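Local coordinates for uncharacterized conserved protein of COG5135 (Nostoc punctiforme, PDB 2I51) that binds flavin mononucleotide and is related to pyridoxamine 5'-phosphate oxidases, though its own reaction remains uncharacterised, at residues A109-L117 against P146-L157. Sequence-based numbering, arbitrary orientation.
Sequences ARIAMWQEL and PDPIEPVPNFCL. With EDO (1,2-ethanediol), chain E.
Trp114 reaches out from helix 107-116 into segment 146-157 and is held on several sides at once. Its CG stands anti to the backbone N (chi1 178°), which carries the indole off the helix, one face on Pro151 and its CE3 edge against Phe155. Pro151 CA sits squarely over the five-membered ring, 3.5 Å from its centroid, a CH-pi contact. The six-membered ring turns its edge to the face of Phe155 in a T-shaped pair, planes 64° apart, with Trp114 CE3 3.4 Å from Phe155 CG. At the indole rim, Trp114 NE1 donates to Asp147 O (2.9 Å), which lies in the ring plane, while Pro146 CG touches the benzo edge at CZ2, and Val152 CG2 lies against CH2. Met113, present as selenomethionine, lays CG at the edge of the Phe155 ring, and Leu157 CD2 packs against Ala109 CB and the backbone of Arg110 where strand 155-169 begins.

Arg110, its chain extended from CG to NE, runs alongside the Phe155 ring in the opposite sense, CG near CE2, and grips that residue's carbonyl side-on: NE (2.9 Å) and NH2 (3.0 Å) both donate to Phe155 O, in the guanidinium plane. Pro151 CG lies over one guanidinium face, a water links NH2 to Pro151 O, and Gln107 takes NH1.

The outer side is looser. Exposed Gln115 sends NE2 almost straight (176°) to a lone pair of Ile149 O, and a water joins Gln115 O to Pro148 O. An Asx turn at Asp147 ties the loop back on itself. Indole, guanidinium and amide all donate to backbone carbonyls, so the proline-rich loop and the strand's first residue are fixed to the helix mainly through acceptors and ring carbons.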
loop_
_atom_site.group_PDB
_atom_site.type_symbol
_atom_site.label_atom_id
_atom_site.label_comp_id
_atom_site.label_asym_id
_atom_site.label_seq_id
_atom_site.Cartn_x
_atom_site.Cartn_y
_atom_site.Cartn_z
ATOM N N ALA A 109 -15.560 -8.357 -20.685
ATOM C CA ALA A 109 -15.070 -8.491 -19.336
ATOM C C ALA A 109 -15.549 -7.364 -18.462
ATOM O O ALA A 109 -15.886 -7.553 -17.321
ATOM C CB ALA A 109 -13.538 -8.558 -19.316
ATOM N N ARG A 110 -15.526 -6.152 -18.983
ATOM C CA ARG A 110 -16.019 -4.992 -18.230
ATOM C C ARG A 110 -17.505 -5.096 -17.887
ATOM O O ARG A 110 -17.925 -4.804 -16.756
ATOM C CB ARG A 110 -15.708 -3.712 -19.020
ATOM C CG ARG A 110 -16.248 -2.389 -18.427
ATOM C CD ARG A 110 -15.816 -1.196 -19.228
ATOM N NE ARG A 110 -16.479 0.023 -18.782
ATOM C CZ ARG A 110 -17.515 0.603 -19.384
ATOM N NH1 ARG A 110 -18.035 0.112 -20.513
ATOM N NH2 ARG A 110 -18.057 1.678 -18.818
ATOM N N ILE A 111 -18.272 -5.506 -18.873
ATOM C CA ILE A 111 -19.733 -5.668 -18.718
ATOM C C ILE A 111 -20.035 -6.765 -17.689
ATOM O O ILE A 111 -20.882 -6.614 -16.810
ATOM C CB ILE A 111 -20.398 -5.992 -20.073
ATOM C CG1 ILE A 111 -20.240 -4.789 -20.999
ATOM C CG2 ILE A 111 -21.892 -6.320 -19.857
ATOM C CD1 ILE A 111 -20.319 -5.087 -22.529
ATOM N N ALA A 112 -19.330 -7.909 -17.764
ATOM C CA ALA A 112 -19.490 -8.971 -16.808
ATOM C C ALA A 112 -19.187 -8.493 -15.404
ATOM O O ALA A 112 -19.903 -8.822 -14.469
ATOM C CB ALA A 112 -18.575 -10.181 -17.182
HETATM N N MSE A 113 -18.082 -7.762 -15.237
HETATM C CA MSE A 113 -17.749 -7.267 -13.910
HETATM C C MSE A 113 -18.867 -6.389 -13.346
HETATM O O MSE A 113 -19.276 -6.513 -12.183
HETATM C CB MSE A 113 -16.437 -6.528 -13.953
HETATM C CG MSE A 113 -15.948 -5.871 -12.673
HETATM SE SE MSE A 113 -15.021 -7.104 -11.484
HETATM C CE MSE A 113 -16.511 -7.603 -10.573
ATOM N N TRP A 114 -19.326 -5.440 -14.154
ATOM C CA TRP A 114 -20.430 -4.559 -13.756
ATOM C C TRP A 114 -21.616 -5.356 -13.256
ATOM O O TRP A 114 -22.228 -5.046 -12.232
ATOM C CB TRP A 114 -20.869 -3.709 -14.982
ATOM C CG TRP A 114 -22.018 -2.811 -14.697
ATOM C CD1 TRP A 114 -23.311 -2.980 -15.132
ATOM C CD2 TRP A 114 -21.999 -1.595 -13.962
ATOM N NE1 TRP A 114 -24.079 -1.925 -14.732
ATOM C CE2 TRP A 114 -23.308 -1.057 -14.004
ATOM C CE3 TRP A 114 -21.019 -0.910 -13.260
ATOM C CZ2 TRP A 114 -23.634 0.127 -13.404
ATOM C CZ3 TRP A 114 -21.365 0.296 -12.660
ATOM C CH2 TRP A 114 -22.662 0.782 -12.732
ATOM N N GLN A 115 -21.997 -6.367 -14.028
ATOM C CA GLN A 115 -23.161 -7.175 -13.722
ATOM C C GLN A 115 -22.998 -8.015 -12.439
ATOM O O GLN A 115 -24.008 -8.302 -11.767
ATOM C CB GLN A 115 -23.481 -8.065 -14.902
ATOM C CG GLN A 115 -23.998 -7.239 -16.082
ATOM C CD GLN A 115 -24.377 -8.101 -17.249
ATOM O OE1 GLN A 115 -24.262 -9.332 -17.165
ATOM N NE2 GLN A 115 -24.761 -7.493 -18.370
ATOM N N GLU A 116 -21.765 -8.391 -12.128
ATOM C CA GLU A 116 -21.463 -9.200 -10.966
ATOM C C GLU A 116 -21.449 -8.418 -9.674
ATOM O O GLU A 116 -21.473 -9.002 -8.559
ATOM C CB GLU A 116 -20.089 -9.888 -11.202
ATOM C CG GLU A 116 -20.175 -10.953 -12.250
ATOM C CD GLU A 116 -18.864 -11.420 -12.903
ATOM O OE1 GLU A 116 -17.784 -10.992 -12.458
ATOM O OE2 GLU A 116 -18.943 -12.245 -13.868
ATOM N N LEU A 117 -21.343 -7.109 -9.760
ATOM C CA LEU A 117 -21.355 -6.279 -8.586
ATOM C C LEU A 117 -22.665 -6.325 -7.809
ATOM O O LEU A 117 -23.722 -6.643 -8.344
ATOM C CB LEU A 117 -21.079 -4.832 -8.952
ATOM C CG LEU A 117 -19.729 -4.544 -9.617
ATOM C CD1 LEU A 117 -19.669 -3.053 -9.917
ATOM C CD2 LEU A 117 -18.546 -4.952 -8.745
ATOM N N PRO A 146 -28.235 2.474 -10.833
ATOM C CA PRO A 146 -28.090 2.472 -12.269
ATOM C C PRO A 146 -28.579 1.168 -12.914
ATOM O O PRO A 146 -28.852 0.163 -12.231
ATOM C CB PRO A 146 -26.595 2.668 -12.461
ATOM C CG PRO A 146 -26.023 2.042 -11.335
ATOM C CD PRO A 146 -26.945 2.361 -10.169
ATOM N N ASP A 147 -28.623 1.165 -14.232
ATOM C CA ASP A 147 -28.940 -0.053 -15.004
ATOM C C ASP A 147 -27.981 -1.164 -14.566
ATOM O O ASP A 147 -26.785 -0.990 -14.636
ATOM C CB ASP A 147 -28.698 0.266 -16.486
ATOM C CG ASP A 147 -29.138 -0.788 -17.410
ATOM O OD1 ASP A 147 -28.942 -1.966 -17.076
ATOM O OD2 ASP A 147 -29.621 -0.498 -18.493
ATOM N N PRO A 148 -28.512 -2.292 -14.077
ATOM C CA PRO A 148 -27.627 -3.334 -13.564
ATOM C C PRO A 148 -27.046 -4.229 -14.648
ATOM O O PRO A 148 -26.192 -5.078 -14.363
ATOM C CB PRO A 148 -28.561 -4.134 -12.651
ATOM C CG PRO A 148 -29.912 -4.001 -13.303
ATOM C CD PRO A 148 -29.937 -2.563 -13.770
ATOM N N ILE A 149 -27.441 -3.983 -15.887
ATOM C CA ILE A 149 -26.987 -4.751 -17.048
ATOM C C ILE A 149 -25.873 -4.004 -17.808
ATOM O O ILE A 149 -24.926 -4.594 -18.344
ATOM C CB ILE A 149 -28.170 -5.045 -18.010
ATOM C CG1 ILE A 149 -29.265 -5.793 -17.268
ATOM C CG2 ILE A 149 -27.741 -5.778 -19.281
ATOM C CD1 ILE A 149 -28.825 -7.056 -16.649
ATOM N N GLU A 150 -26.008 -2.672 -17.910
ATOM C CA GLU A 150 -25.209 -1.847 -18.811
ATOM C C GLU A 150 -24.368 -0.868 -18.024
ATOM O O GLU A 150 -24.919 -0.017 -17.338
ATOM C CB GLU A 150 -26.163 -1.081 -19.737
ATOM C CG GLU A 150 -27.119 -2.011 -20.481
ATOM C CD GLU A 150 -27.706 -1.511 -21.763
ATOM O OE1 GLU A 150 -27.373 -0.405 -22.247
ATOM O OE2 GLU A 150 -28.521 -2.244 -22.378
ATOM N N PRO A 151 -23.045 -0.952 -18.074
ATOM C CA PRO A 151 -22.195 -0.108 -17.245
ATOM C C PRO A 151 -22.301 1.362 -17.549
ATOM O O PRO A 151 -22.459 1.748 -18.695
ATOM C CB PRO A 151 -20.776 -0.633 -17.506
ATOM C CG PRO A 151 -20.858 -1.399 -18.759
ATOM C CD PRO A 151 -22.262 -1.928 -18.875
ATOM N N VAL A 152 -22.148 2.188 -16.502
ATOM C CA VAL A 152 -22.154 3.636 -16.673
ATOM C C VAL A 152 -20.793 4.095 -17.202
ATOM O O VAL A 152 -19.801 3.395 -17.047
ATOM C CB VAL A 152 -22.528 4.327 -15.338
ATOM C CG1 VAL A 152 -23.949 3.945 -14.896
ATOM C CG2 VAL A 152 -21.500 4.008 -14.273
ATOM N N PRO A 153 -20.753 5.262 -17.845
ATOM C CA PRO A 153 -19.538 5.658 -18.542
ATOM C C PRO A 153 -18.339 5.861 -17.668
ATOM O O PRO A 153 -17.229 5.673 -18.137
ATOM C CB PRO A 153 -19.910 6.976 -19.194
ATOM C CG PRO A 153 -21.372 6.995 -19.255
ATOM C CD PRO A 153 -21.871 6.170 -18.129
ATOM N N ASN A 154 -18.531 6.150 -16.383
ATOM C CA ASN A 154 -17.415 6.342 -15.484
ATOM C C ASN A 154 -16.981 5.057 -14.768
ATOM O O ASN A 154 -16.086 5.094 -13.940
ATOM C CB ASN A 154 -17.699 7.420 -14.464
ATOM C CG ASN A 154 -18.955 7.180 -13.651
ATOM O OD1 ASN A 154 -20.040 6.984 -14.219
ATOM N ND2 ASN A 154 -18.848 7.273 -12.340
ATOM N N PHE A 155 -17.612 3.940 -15.084
ATOM C CA PHE A 155 -17.164 2.647 -14.571
ATOM C C PHE A 155 -16.016 2.080 -15.367
ATOM O O PHE A 155 -16.139 1.909 -16.588
ATOM C CB PHE A 155 -18.314 1.643 -14.674
ATOM C CG PHE A 155 -17.920 0.253 -14.230
ATOM C CD1 PHE A 155 -17.705 -0.032 -12.872
ATOM C CD2 PHE A 155 -17.813 -0.796 -15.141
ATOM C CE1 PHE A 155 -17.340 -1.301 -12.466
ATOM C CE2 PHE A 155 -17.408 -2.049 -14.728
ATOM C CZ PHE A 155 -17.206 -2.313 -13.401
ATOM N N CYS A 156 -14.913 1.725 -14.668
ATOM C CA CYS A 156 -13.798 1.049 -15.268
ATOM C C CYS A 156 -13.533 -0.277 -14.615
ATOM O O CYS A 156 -13.636 -0.434 -13.390
ATOM C CB CYS A 156 -12.536 1.820 -15.010
ATOM S SG CYS A 156 -12.527 3.423 -15.680
ATOM N N LEU A 157 -13.168 -1.235 -15.454
ATOM C CA LEU A 157 -12.520 -2.489 -15.036
ATOM C C LEU A 157 -11.001 -2.228 -15.153
ATOM O O LEU A 157 -10.491 -1.747 -16.137
ATOM C CB LEU A 157 -12.907 -3.660 -15.946
ATOM C CG LEU A 157 -12.125 -4.970 -15.726
ATOM C CD1 LEU A 157 -12.296 -5.553 -14.328
ATOM C CD2 LEU A 157 -12.578 -6.007 -16.793
HETATM C C1 EDO E . -21.698 -11.628 -15.067
HETATM O O1 EDO E . -21.363 -12.961 -14.658
HETATM C C2 EDO E . -22.685 -11.681 -16.215
HETATM O O2 EDO E . -23.982 -11.474 -15.661
HETATM O O HOH W 1 -20.278 2.843 -20.281
HETATM O O HOH W 2 -26.552 -7.359 -12.718
#